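Local coordinates for De novo designed protein CA01 (Synthetic construct, PDB 5E6G) that has no known natural function, being a de novo designed all-helical protein from work on designing structurally distinct proteins by evolution-inspired strategies, at residues Y99-F103 with L128-A133; A33-I37 with G121-R126; L41-I45 with E57-R61; I62-A66 with Y90-Y96. One frame throughout, in Å; residues are numbered along the deposited sequence.

Contact 1: residues Y99-F103 with L128-A133; sequences YAELF and LVFYPA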
loop_
_atom_site.group_PDB
_atom_site.type_symbol
_atom_site.label_atom_id
_atom_site.label_comp_id
_atom_site.label_asym_id
_atom_site.label_seq_id
_atom_site.Cartn_x
_atom_site.Cartn_y
_atom_site.Cartn_z
ATOM N N TYR A 99 5.054 -8.189 -6.734
ATOM C CA TYR A 99 4.290 -7.085 -6.165
ATOM C C TYR A 99 5.235 -6.139 -5.425
ATOM O O TYR A 99 5.097 -4.918 -5.509
ATOM C CB TYR A 99 3.203 -7.600 -5.216
ATOM C CG TYR A 99 2.360 -6.502 -4.597
ATOM C CD1 TYR A 99 2.818 -5.782 -3.502
ATOM C CD2 TYR A 99 1.106 -6.188 -5.107
ATOM C CE1 TYR A 99 2.060 -4.777 -2.937
ATOM C CE2 TYR A 99 0.336 -5.187 -4.544
ATOM C CZ TYR A 99 0.819 -4.483 -3.460
ATOM O OH TYR A 99 0.064 -3.482 -2.895
ATOM N N ALA A 100 6.200 -6.718 -4.715
ATOM C CA ALA A 100 7.138 -5.957 -3.895
ATOM C C ALA A 100 7.963 -4.963 -4.711
ATOM O O ALA A 100 8.161 -3.821 -4.290
ATOM C CB ALA A 100 8.061 -6.907 -3.145
ATOM N N GLU A 101 8.448 -5.388 -5.873
ATOM C CA GLU A 101 9.269 -4.516 -6.706
ATOM C C GLU A 101 8.434 -3.429 -7.375
ATOM O O GLU A 101 8.887 -2.291 -7.511
ATOM C CB GLU A 101 10.021 -5.326 -7.765
ATOM C CG GLU A 101 11.169 -6.166 -7.212
ATOM C CD GLU A 101 12.100 -5.377 -6.305
ATOM O OE1 GLU A 101 12.548 -4.285 -6.712
ATOM O OE2 GLU A 101 12.371 -5.848 -5.178
ATOM N N LEU A 102 7.220 -3.776 -7.794
ATOM C CA LEU A 102 6.297 -2.788 -8.338
ATOM C C LEU A 102 5.935 -1.780 -7.258
ATOM O O LEU A 102 5.876 -0.573 -7.504
ATOM C CB LEU A 102 5.032 -3.459 -8.877
ATOM C CG LEU A 102 5.158 -4.242 -10.184
ATOM C CD1 LEU A 102 3.849 -4.953 -10.492
ATOM C CD2 LEU A 102 5.553 -3.328 -11.332
ATOM N N PHE A 103 5.689 -2.297 -6.059
ATOM C CA PHE A 103 5.403 -1.474 -4.894
ATOM C C PHE A 103 6.570 -0.522 -4.623
ATOM O O PHE A 103 6.369 0.666 -4.380
ATOM C CB PHE A 103 5.134 -2.373 -3.680
ATOM C CG PHE A 103 4.787 -1.627 -2.422
ATOM C CD1 PHE A 103 3.468 -1.337 -2.113
ATOM C CD2 PHE A 103 5.780 -1.240 -1.534
ATOM C CE1 PHE A 103 3.146 -0.662 -0.949
ATOM C CE2 PHE A 103 5.463 -0.565 -0.371
ATOM C CZ PHE A 103 4.145 -0.274 -0.078
ATOM N N LEU A 128 -0.119 3.872 -4.124
ATOM C CA LEU A 128 0.936 3.023 -3.581
ATOM C C LEU A 128 0.454 1.581 -3.461
ATOM O O LEU A 128 1.163 0.644 -3.826
ATOM C CB LEU A 128 1.394 3.548 -2.216
ATOM C CG LEU A 128 2.485 2.752 -1.495
ATOM C CD1 LEU A 128 3.813 2.874 -2.228
ATOM C CD2 LEU A 128 2.617 3.215 -0.052
ATOM N N VAL A 129 -0.765 1.413 -2.962
ATOM C CA VAL A 129 -1.311 0.089 -2.698
ATOM C C VAL A 129 -1.893 -0.558 -3.957
ATOM O O VAL A 129 -1.705 -1.754 -4.188
ATOM C CB VAL A 129 -2.405 0.159 -1.602
ATOM C CG1 VAL A 129 -3.094 -1.191 -1.417
ATOM C CG2 VAL A 129 -1.802 0.623 -0.290
ATOM N N PHE A 130 -2.588 0.230 -4.772
ATOM C CA PHE A 130 -3.383 -0.327 -5.868
ATOM C C PHE A 130 -2.632 -0.466 -7.189
ATOM O O PHE A 130 -2.956 -1.344 -7.988
ATOM C CB PHE A 130 -4.636 0.525 -6.086
ATOM C CG PHE A 130 -5.711 0.286 -5.063
ATOM C CD1 PHE A 130 -6.575 -0.787 -5.192
ATOM C CD2 PHE A 130 -5.855 1.128 -3.973
ATOM C CE1 PHE A 130 -7.563 -1.015 -4.255
ATOM C CE2 PHE A 130 -6.842 0.906 -3.034
ATOM C CZ PHE A 130 -7.697 -0.167 -3.174
ATOM N N TYR A 131 -1.639 0.387 -7.431
ATOM C CA TYR A 131 -0.889 0.320 -8.687
ATOM C C TYR A 131 -0.161 -1.019 -8.839
ATOM O O TYR A 131 -0.190 -1.616 -9.917
ATOM C CB TYR A 131 0.110 1.481 -8.796
ATOM C CG TYR A 131 0.927 1.455 -10.068
ATOM C CD1 TYR A 131 0.499 2.132 -11.202
ATOM C CD2 TYR A 131 2.119 0.748 -10.139
ATOM C CE1 TYR A 131 1.235 2.110 -12.368
ATOM C CE2 TYR A 131 2.863 0.717 -11.302
ATOM C CZ TYR A 131 2.418 1.399 -12.414
ATOM O OH TYR A 131 3.158 1.372 -13.573
ATOM N N PRO A 132 0.489 -1.502 -7.766
ATOM C CA PRO A 132 1.141 -2.812 -7.879
ATOM C C PRO A 132 0.140 -3.967 -7.814
ATOM O O PRO A 132 0.499 -5.102 -8.125
ATOM C CB PRO A 132 2.092 -2.843 -6.669
ATOM C CG PRO A 132 2.097 -1.447 -6.112
ATOM C CD PRO A 132 0.769 -0.880 -6.463
ATOM N N ALA A 133 -1.098 -3.675 -7.421
ATOM C CA ALA A 133 -2.132 -4.703 -7.306
ATOM C C ALA A 133 -2.722 -5.064 -8.665
ATOM O O ALA A 133 -3.517 -5.997 -8.781
ATOM C CB ALA A 133 -3.235 -4.236 -6.367
#
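The hydroxyl of Tyr99 donates a hydrogen bond to the backbone carbonyl oxygen of Val129, OH to O 2.8 Å, arriving in the carbonyl plane on a lone pair with a C=O...O angle of 128°. The same ring lies against Pro132, whose CB sits over one face at 3.8 Å from the ring centroid, a CH-pi contact displaced toward the rim. The pyrrolidine is wedged against helix 97-115: its CG reaches the backbone at Phe103 CA, 3.5 Å away, while its CB also meets Leu102 CB at 3.7 Å. One turn on from Tyr99, the Phe103 ring has Leu128 CD1 over a face, 4.0 Å from the centroid, and Leu128 CG comes to 3.5 Å from Phe103 CE1. Here, in an all-helical bundle, the C-terminal end of helix 121-130 and the residues after it fold over the first turns of helix 97-115. Both rings reach across because CG is anti to the backbone N in each (chi1 -179° and -178°). Behind them Leu91 of helix 80-93 touches both rings, and Ile62 and Ala66 of helix 54-75 pack on Tyr99. Separately, Ala133 O accepts a hydrogen bond from Arg59 NH2.

Contact 2: residues A33-I37 with G121-R126; sequences ALEKI and GEEFAR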
loop_
_atom_site.group_PDB
_atom_site.type_symbol
_atom_site.label_atom_id
_atom_site.label_comp_id
_atom_site.label_asym_id
_atom_site.label_seq_id
_atom_site.Cartn_x
_atom_site.Cartn_y
_atom_site.Cartn_z
ATOM N N ALA A 33 -5.788 7.462 5.375
ATOM C CA ALA A 33 -6.166 6.955 4.062
ATOM C C ALA A 33 -6.008 5.440 4.015
ATOM O O ALA A 33 -6.831 4.741 3.434
ATOM C CB ALA A 33 -5.331 7.611 2.977
ATOM N N LEU A 34 -4.947 4.936 4.634
ATOM C CA LEU A 34 -4.688 3.501 4.650
ATOM C C LEU A 34 -5.728 2.748 5.478
ATOM O O LEU A 34 -6.021 1.584 5.200
ATOM C CB LEU A 34 -3.284 3.223 5.191
ATOM C CG LEU A 34 -2.136 3.558 4.236
ATOM C CD1 LEU A 34 -0.826 3.671 4.998
ATOM C CD2 LEU A 34 -2.027 2.512 3.131
ATOM N N GLU A 35 -6.280 3.408 6.491
ATOM C CA GLU A 35 -7.299 2.788 7.336
ATOM C C GLU A 35 -8.543 2.425 6.533
ATOM O O GLU A 35 -9.039 1.302 6.622
ATOM C CB GLU A 35 -7.687 3.714 8.491
ATOM C CG GLU A 35 -6.889 3.488 9.763
ATOM C CD GLU A 35 -7.478 4.221 10.954
ATOM O OE1 GLU A 35 -8.385 3.662 11.607
ATOM O OE2 GLU A 35 -7.035 5.355 11.235
ATOM N N LYS A 36 -9.046 3.377 5.753
ATOM C CA LYS A 36 -10.250 3.146 4.961
ATOM C C LYS A 36 -9.949 2.191 3.807
ATOM O O LYS A 36 -10.788 1.369 3.443
ATOM C CB LYS A 36 -10.819 4.472 4.440
ATOM C CG LYS A 36 -10.125 5.034 3.212
ATOM C CD LYS A 36 -10.110 6.554 3.226
ATOM C CE LYS A 36 -9.554 7.121 1.927
ATOM N NZ LYS A 36 -8.416 6.321 1.389
ATOM N N ILE A 37 -8.745 2.295 3.249
ATOM C CA ILE A 37 -8.306 1.414 2.169
ATOM C C ILE A 37 -8.336 -0.046 2.611
ATOM O O ILE A 37 -8.803 -0.915 1.876
ATOM C CB ILE A 37 -6.881 1.782 1.689
ATOM C CG1 ILE A 37 -6.922 3.051 0.839
ATOM C CG2 ILE A 37 -6.263 0.648 0.869
ATOM C CD1 ILE A 37 -5.555 3.655 0.547
ATOM N N GLY A 121 -1.923 13.032 0.459
ATOM C CA GLY A 121 -1.675 11.853 1.267
ATOM C C GLY A 121 -2.586 10.710 0.868
ATOM O O GLY A 121 -2.170 9.550 0.854
ATOM N N GLU A 122 -3.832 11.039 0.538
ATOM C CA GLU A 122 -4.801 10.038 0.113
ATOM C C GLU A 122 -4.399 9.433 -1.226
ATOM O O GLU A 122 -4.397 8.214 -1.384
ATOM C CB GLU A 122 -6.201 10.646 0.013
ATOM C CG GLU A 122 -7.288 9.629 -0.303
ATOM C CD GLU A 122 -8.676 10.240 -0.320
ATOM O OE1 GLU A 122 -8.792 11.466 -0.108
ATOM O OE2 GLU A 122 -9.651 9.493 -0.545
ATOM N N GLU A 123 -4.063 10.292 -2.186
ATOM C CA GLU A 123 -3.593 9.846 -3.497
ATOM C C GLU A 123 -2.370 8.950 -3.362
ATOM O O GLU A 123 -2.281 7.901 -4.000
ATOM C CB GLU A 123 -3.253 11.043 -4.386
ATOM C CG GLU A 123 -4.456 11.826 -4.881
ATOM C CD GLU A 123 -4.058 13.019 -5.730
ATOM O OE1 GLU A 123 -3.650 14.052 -5.158
ATOM O OE2 GLU A 123 -4.145 12.922 -6.973
ATOM N N PHE A 124 -1.427 9.383 -2.531
ATOM C CA PHE A 124 -0.220 8.614 -2.253
ATOM C C PHE A 124 -0.577 7.215 -1.767
ATOM O O PHE A 124 -0.065 6.222 -2.279
ATOM C CB PHE A 124 0.640 9.334 -1.209
ATOM C CG PHE A 124 1.897 8.596 -0.842
ATOM C CD1 PHE A 124 1.883 7.621 0.141
ATOM C CD2 PHE A 124 3.095 8.884 -1.475
ATOM C CE1 PHE A 124 3.039 6.942 0.479
ATOM C CE2 PHE A 124 4.255 8.208 -1.140
ATOM C CZ PHE A 124 4.226 7.237 -0.162
ATOM N N ALA A 125 -1.464 7.146 -0.782
ATOM C CA ALA A 125 -1.856 5.872 -0.192
ATOM C C ALA A 125 -2.510 4.952 -1.218
ATOM O O ALA A 125 -2.161 3.779 -1.318
ATOM C CB ALA A 125 -2.796 6.104 0.982
ATOM N N ARG A 126 -3.456 5.490 -1.982
ATOM C CA ARG A 126 -4.206 4.687 -2.943
ATOM C C ARG A 126 -3.317 4.149 -4.057
ATOM O O ARG A 126 -3.312 2.950 -4.332
ATOM C CB ARG A 126 -5.350 5.505 -3.543
ATOM C CG ARG A 126 -6.429 5.851 -2.539
ATOM C CD ARG A 126 -7.743 6.196 -3.209
ATOM N NE ARG A 126 -8.815 6.319 -2.225
ATOM C CZ ARG A 126 -9.457 5.288 -1.685
ATOM N NH1 ARG A 126 -9.140 4.045 -2.029
ATOM N NH2 ARG A 126 -10.418 5.498 -0.797
#
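Glu122 meets Ala33 where helix 121-130 packs across helix 24-50, the axes of 33-37 and 121-126 crossing at -45° and 9.4 Å apart; the methyl of Ala33 lies 3.8 Å from Glu122 CA. Glu122 extends straight outward, where its OE2 takes part in a loose charge network: Lys36 NZ is a long 3.9 Å from Glu122 OE2, and Arg126 NE is also at long range. One turn on, Ala125 fills the buried middle, its CB touching Ala33 CB at 3.6 Å and Ile37 CD1 at 3.7 Å; small residues on both helices let the backbones come near. Arg126 then spans the outer side, Ile37 CG1 lying over a face of its guanidinium and NH1 hydrogen-bonding to Gln40. Lys36 bends at chi2 and chi4 and sets its ammonium over one face of that guanidinium, two donors brought close beside the Glu122 carboxylate, which may partly offset their charges. A leucine in place of Lys36 would probably leave Ala33 O without its side-chain donor and Glu122 OE2 without the lysine charge. Lys36 NZ donates to Ala33 O at 3.0 Å, on the opposite face of that carbonyl plane from the Ile37 N-H.

Contact 3: residues L41-I45 with E57-R61; sequences LENEI and EDRYR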
loop_
_atom_site.group_PDB
_atom_site.type_symbol
_atom_site.label_atom_id
_atom_site.label_comp_id
_atom_site.label_asym_id
_atom_site.label_seq_id
_atom_site.Cartn_x
_atom_site.Cartn_y
_atom_site.Cartn_z
ATOM N N LEU A 41 -10.491 -2.943 1.043
ATOM C CA LEU A 41 -9.860 -4.174 0.580
ATOM C C LEU A 41 -10.514 -5.407 1.201
ATOM O O LEU A 41 -10.609 -6.452 0.558
ATOM C CB LEU A 41 -8.360 -4.158 0.895
ATOM C CG LEU A 41 -7.509 -3.216 0.039
ATOM C CD1 LEU A 41 -6.127 -3.029 0.648
ATOM C CD2 LEU A 41 -7.394 -3.737 -1.384
ATOM N N GLU A 42 -10.959 -5.283 2.450
ATOM C CA GLU A 42 -11.667 -6.374 3.116
ATOM C C GLU A 42 -12.912 -6.763 2.329
ATOM O O GLU A 42 -13.198 -7.946 2.142
ATOM C CB GLU A 42 -12.061 -5.985 4.543
ATOM C CG GLU A 42 -10.968 -6.188 5.579
ATOM C CD GLU A 42 -11.486 -6.067 7.002
ATOM O OE1 GLU A 42 -12.443 -6.791 7.354
ATOM O OE2 GLU A 42 -10.939 -5.243 7.766
ATOM N N ASN A 43 -13.648 -5.758 1.867
ATOM C CA ASN A 43 -14.858 -5.993 1.091
ATOM C C ASN A 43 -14.529 -6.629 -0.256
ATOM O O ASN A 43 -15.158 -7.608 -0.655
ATOM C CB ASN A 43 -15.622 -4.685 0.883
ATOM C CG ASN A 43 -17.083 -4.912 0.528
ATOM O OD1 ASN A 43 -17.745 -5.779 1.098
ATOM N ND2 ASN A 43 -17.588 -4.135 -0.421
ATOM N N GLU A 44 -13.538 -6.073 -0.948
ATOM C CA GLU A 44 -13.116 -6.596 -2.245
ATOM C C GLU A 44 -12.691 -8.056 -2.132
ATOM O O GLU A 44 -12.878 -8.840 -3.061
ATOM C CB GLU A 44 -11.966 -5.762 -2.816
ATOM C CG GLU A 44 -12.307 -4.301 -3.073
ATOM C CD GLU A 44 -13.342 -4.112 -4.171
ATOM O OE1 GLU A 44 -13.594 -5.068 -4.934
ATOM O OE2 GLU A 44 -13.904 -3.001 -4.267
ATOM N N ILE A 45 -12.114 -8.412 -0.989
ATOM C CA ILE A 45 -11.710 -9.790 -0.732
ATOM C C ILE A 45 -12.947 -10.665 -0.532
ATOM O O ILE A 45 -13.010 -11.786 -1.036
ATOM C CB ILE A 45 -10.779 -9.882 0.501
ATOM C CG1 ILE A 45 -9.397 -9.323 0.151
ATOM C CG2 ILE A 45 -10.632 -11.326 0.978
ATOM C CD1 ILE A 45 -8.486 -9.101 1.347
ATOM N N GLU A 57 -8.967 -12.446 -5.569
ATOM C CA GLU A 57 -8.926 -12.466 -4.109
ATOM C C GLU A 57 -7.491 -12.377 -3.599
ATOM O O GLU A 57 -7.188 -11.563 -2.730
ATOM C CB GLU A 57 -9.596 -13.732 -3.566
ATOM C CG GLU A 57 -9.686 -13.770 -2.052
ATOM C CD GLU A 57 -10.357 -15.032 -1.519
ATOM O OE1 GLU A 57 -11.048 -15.710 -2.306
ATOM O OE2 GLU A 57 -10.203 -15.328 -0.307
ATOM N N ASP A 58 -6.617 -13.215 -4.148
ATOM C CA ASP A 58 -5.214 -13.236 -3.751
ATOM C C ASP A 58 -4.559 -11.872 -3.937
ATOM O O ASP A 58 -3.855 -11.387 -3.052
ATOM C CB ASP A 58 -4.447 -14.292 -4.549
ATOM C CG ASP A 58 -4.898 -15.705 -4.233
ATOM O OD1 ASP A 58 -5.587 -15.899 -3.209
ATOM O OD2 ASP A 58 -4.554 -16.623 -5.005
ATOM N N ARG A 59 -4.801 -11.258 -5.091
ATOM C CA ARG A 59 -4.232 -9.954 -5.399
ATOM C C ARG A 59 -4.640 -8.912 -4.360
ATOM O O ARG A 59 -3.809 -8.125 -3.902
ATOM C CB ARG A 59 -4.661 -9.507 -6.798
ATOM C CG ARG A 59 -3.967 -10.262 -7.924
ATOM C CD ARG A 59 -4.670 -10.042 -9.255
ATOM N NE ARG A 59 -4.811 -8.622 -9.564
ATOM C CZ ARG A 59 -5.722 -8.116 -10.390
ATOM N NH1 ARG A 59 -6.596 -8.908 -10.998
ATOM N NH2 ARG A 59 -5.765 -6.808 -10.601
ATOM N N TYR A 60 -5.913 -8.916 -3.979
ATOM C CA TYR A 60 -6.400 -7.978 -2.972
ATOM C C TYR A 60 -5.863 -8.324 -1.582
ATOM O O TYR A 60 -5.700 -7.446 -0.735
ATOM C CB TYR A 60 -7.930 -7.958 -2.945
ATOM C CG TYR A 60 -8.555 -7.022 -3.959
ATOM C CD1 TYR A 60 -8.257 -5.668 -3.954
ATOM C CD2 TYR A 60 -9.457 -7.491 -4.907
ATOM C CE1 TYR A 60 -8.825 -4.806 -4.871
ATOM C CE2 TYR A 60 -10.035 -6.631 -5.832
ATOM C CZ TYR A 60 -9.714 -5.290 -5.804
ATOM O OH TYR A 60 -10.278 -4.423 -6.708
ATOM N N ARG A 61 -5.592 -9.604 -1.353
ATOM C CA ARG A 61 -5.024 -10.044 -0.085
ATOM C C ARG A 61 -3.584 -9.553 0.071
ATOM O O ARG A 61 -3.181 -9.142 1.156
ATOM C CB ARG A 61 -5.088 -11.570 0.023
ATOM C CG ARG A 61 -6.469 -12.090 0.399
ATOM C CD ARG A 61 -6.543 -13.607 0.379
ATOM N NE ARG A 61 -7.826 -14.085 0.891
ATOM C CZ ARG A 61 -8.049 -14.459 2.149
ATOM N NH1 ARG A 61 -7.075 -14.428 3.048
ATOM N NH2 ARG A 61 -9.256 -14.873 2.510
#
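Tyr60 lays one ring face flat against the side chain of Glu44, whose CB stands 3.5 Å from the ring centroid and only 5° off its normal, a well-centred CH-pi contact. The two residues belong to an antiparallel helical hairpin of helix 24-50 and helix 54-75, joined by a short connection; the segments 41-45 and 57-61 run at 162°, their axes 9.0 Å apart. Past CB the Glu44 chain folds at chi2, so that CG and the carboxylate follow the ring toward the phenol end, with carboxylate and ring planes 28° apart. Leu41, one turn earlier, comes in at the ring edge instead, its CD2 close to Tyr60 CD1 at 3.3 Å. Ile45, next to Glu44 in sequence, slides past Tyr60 in the opposite direction, and its CG1 rests 3.7 Å from Tyr60 CB. An alanine at Tyr60 would probably strip the cover from the aliphatic part of Glu44 and open a gap beside the Leu41 methyl. The inner end of this seam is closed by helix 121-130, since Phe130 packs on both Leu41 and Tyr60. On the other flank of Ile45 the chemistry turns polar. Ile45 crosses Arg61 at about a right angle, CD1 meeting Arg61 CG at 3.7 Å, while Ile45 CG2 lies 4.0 Å from Glu57 CG. Glu57 and Arg61, a turn apart on the same helix, form a salt bridge beside this isoleucine, whose CG2 is near Arg61 NE: Arg61 NE and NH2 both grip one oxygen, Glu57 OE2, at 2.9 and 3.0 Å.

Contact 4: residues I62-A66 with Y90-Y96; sequences IAYLA and YLASMGY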
loop_
_atom_site.group_PDB
_atom_site.type_symbol
_atom_site.label_atom_id
_atom_site.label_comp_id
_atom_site.label_asym_id
_atom_site.label_seq_id
_atom_site.Cartn_x
_atom_site.Cartn_y
_atom_site.Cartn_z
ATOM N N ILE A 62 -2.816 -9.590 -1.012
ATOM C CA ILE A 62 -1.446 -9.081 -0.994
ATOM C C ILE A 62 -1.449 -7.570 -0.771
ATOM O O ILE A 62 -0.655 -7.049 0.012
ATOM C CB ILE A 62 -0.695 -9.411 -2.298
ATOM C CG1 ILE A 62 -0.548 -10.925 -2.449
ATOM C CG2 ILE A 62 0.688 -8.749 -2.309
ATOM C CD1 ILE A 62 -0.014 -11.368 -3.799
ATOM N N ALA A 63 -2.346 -6.875 -1.464
ATOM C CA ALA A 63 -2.484 -5.429 -1.318
ATOM C C ALA A 63 -2.868 -5.059 0.111
ATOM O O ALA A 63 -2.502 -3.991 0.609
ATOM C CB ALA A 63 -3.518 -4.894 -2.300
ATOM N N TYR A 64 -3.616 -5.945 0.763
ATOM C CA TYR A 64 -4.018 -5.744 2.148
ATOM C C TYR A 64 -2.799 -5.788 3.067
ATOM O O TYR A 64 -2.650 -4.950 3.953
ATOM C CB TYR A 64 -5.040 -6.805 2.566
ATOM C CG TYR A 64 -5.615 -6.607 3.950
ATOM C CD1 TYR A 64 -4.979 -7.130 5.068
ATOM C CD2 TYR A 64 -6.799 -5.907 4.136
ATOM C CE1 TYR A 64 -5.504 -6.953 6.333
ATOM C CE2 TYR A 64 -7.331 -5.727 5.397
ATOM C CZ TYR A 64 -6.680 -6.252 6.492
ATOM O OH TYR A 64 -7.208 -6.074 7.750
ATOM N N LEU A 65 -1.930 -6.768 2.841
ATOM C CA LEU A 65 -0.712 -6.910 3.629
ATOM C C LEU A 65 0.195 -5.698 3.443
ATOM O O LEU A 65 0.826 -5.234 4.394
ATOM C CB LEU A 65 0.038 -8.186 3.241
ATOM C CG LEU A 65 -0.685 -9.519 3.462
ATOM C CD1 LEU A 65 0.200 -10.674 3.011
ATOM C CD2 LEU A 65 -1.104 -9.700 4.912
ATOM N N ALA A 66 0.255 -5.190 2.215
ATOM C CA ALA A 66 1.085 -4.031 1.902
ATOM C C ALA A 66 0.608 -2.799 2.667
ATOM O O ALA A 66 1.396 -2.122 3.332
ATOM C CB ALA A 66 1.076 -3.760 0.404
ATOM N N TYR A 90 9.310 -6.358 3.380
ATOM C CA TYR A 90 8.285 -7.158 4.048
ATOM C C TYR A 90 7.523 -8.010 3.043
ATOM O O TYR A 90 7.343 -9.210 3.241
ATOM C CB TYR A 90 7.319 -6.243 4.814
ATOM C CG TYR A 90 5.994 -6.878 5.192
ATOM C CD1 TYR A 90 4.936 -6.928 4.291
ATOM C CD2 TYR A 90 5.793 -7.402 6.460
ATOM C CE1 TYR A 90 3.727 -7.500 4.636
ATOM C CE2 TYR A 90 4.584 -7.972 6.813
ATOM C CZ TYR A 90 3.557 -8.021 5.898
ATOM O OH TYR A 90 2.355 -8.590 6.252
ATOM N N LEU A 91 7.084 -7.377 1.960
ATOM C CA LEU A 91 6.297 -8.049 0.935
ATOM C C LEU A 91 7.086 -9.149 0.235
ATOM O O LEU A 91 6.535 -10.193 -0.111
ATOM C CB LEU A 91 5.797 -7.027 -0.088
ATOM C CG LEU A 91 4.741 -6.063 0.463
ATOM C CD1 LEU A 91 4.627 -4.819 -0.405
ATOM C CD2 LEU A 91 3.391 -6.767 0.585
ATOM N N ALA A 92 8.378 -8.917 0.026
ATOM C CA ALA A 92 9.226 -9.909 -0.622
ATOM C C ALA A 92 9.435 -11.117 0.289
ATOM O O ALA A 92 9.435 -12.259 -0.167
ATOM C CB ALA A 92 10.560 -9.297 -1.005
ATOM N N SER A 93 9.605 -10.856 1.581
ATOM C CA SER A 93 9.838 -11.920 2.549
ATOM C C SER A 93 8.587 -12.770 2.749
ATOM O O SER A 93 8.677 -13.934 3.139
ATOM C CB SER A 93 10.286 -11.337 3.888
ATOM O OG SER A 93 9.199 -10.750 4.584
ATOM N N MET A 94 7.422 -12.184 2.488
ATOM C CA MET A 94 6.162 -12.910 2.599
ATOM C C MET A 94 5.924 -13.799 1.381
ATOM O O MET A 94 4.992 -14.604 1.364
ATOM C CB MET A 94 4.997 -11.933 2.777
ATOM C CG MET A 94 4.926 -11.306 4.162
ATOM S SD MET A 94 4.580 -12.506 5.467
ATOM C CE MET A 94 2.851 -12.864 5.168
ATOM N N GLY A 95 6.768 -13.647 0.364
ATOM C CA GLY A 95 6.703 -14.485 -0.821
ATOM C C GLY A 95 5.950 -13.845 -1.972
ATOM O O GLY A 95 5.306 -14.538 -2.760
ATOM N N TYR A 96 6.031 -12.520 -2.067
ATOM C CA TYR A 96 5.417 -11.785 -3.171
ATOM C C TYR A 96 6.402 -10.761 -3.730
ATOM O O TYR A 96 6.166 -9.558 -3.649
ATOM C CB TYR A 96 4.132 -11.091 -2.710
ATOM C CG TYR A 96 3.276 -11.942 -1.803
ATOM C CD1 TYR A 96 2.634 -13.077 -2.283
ATOM C CD2 TYR A 96 3.105 -11.607 -0.468
ATOM C CE1 TYR A 96 1.852 -13.858 -1.455
ATOM C CE2 TYR A 96 2.324 -12.379 0.366
ATOM C CZ TYR A 96 1.700 -13.503 -0.131
ATOM O OH TYR A 96 0.919 -14.274 0.701
#
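Ile62 sets CG1 over the centre of the Tyr96 ring in a CH-pi contact, 3.8 Å from the centroid and 10° off the normal, and its CD1 reaches Tyr96 CD1 at 3.5 Å. Helix 54-75 here packs in the bundle against the end of helix 80-93, which closes in a Schellman motif at Gly95, whose positive phi turns the chain so that Tyr96 becomes the N-cap residue of helix 97-115. Met94 O lies over the opposite face of the Tyr96 ring, off-centre. The tight part of the contact is this isoleucine on its ring together with the buried pair Leu91 and Ala66: both leucine methyls touch the alanine, with Leu91 CD1 3.8 Å from Ala66 CB. The solvent side is looser. Leu65 reaches out with CG anti to its carbonyl carbon (chi1 -62°), setting CD1 3.8 Å from Tyr96 CE2, but the exposed Met94 comes only to 4.1 Å, CE to Leu65 CD1. On its other flank, Tyr90 crosses Leu65 at about a right angle, its OH resting 3.8 Å from Leu65 CB. No hydrogen bond joins the two segments; within the helix end, Ser93 OG donates to Tyr90 O at 2.8 Å.

Contacts 1 and 2 are the buried pair, and both use helix 121-130: its N-terminal end packs on helix 24-50 in contact 2, its C-terminal end on helix 97-115 in contact 1, on opposite sides of the chain's centre. Contacts 3 and 4 are partly buried and share helix 54-75, which thereby meets helix 24-50 and helix 80-93. Contact 1 alone is joined by a hydrogen bond across its segments; contact 2 has an alanine-rich middle with charges at its margin, contact 3 a charged pair kept within one helix, and contact 4 is apolar and aromatic. Val129 packs on Leu34 between contacts 1 and 2, and Glu42 on Tyr64 between contacts 3 and 4.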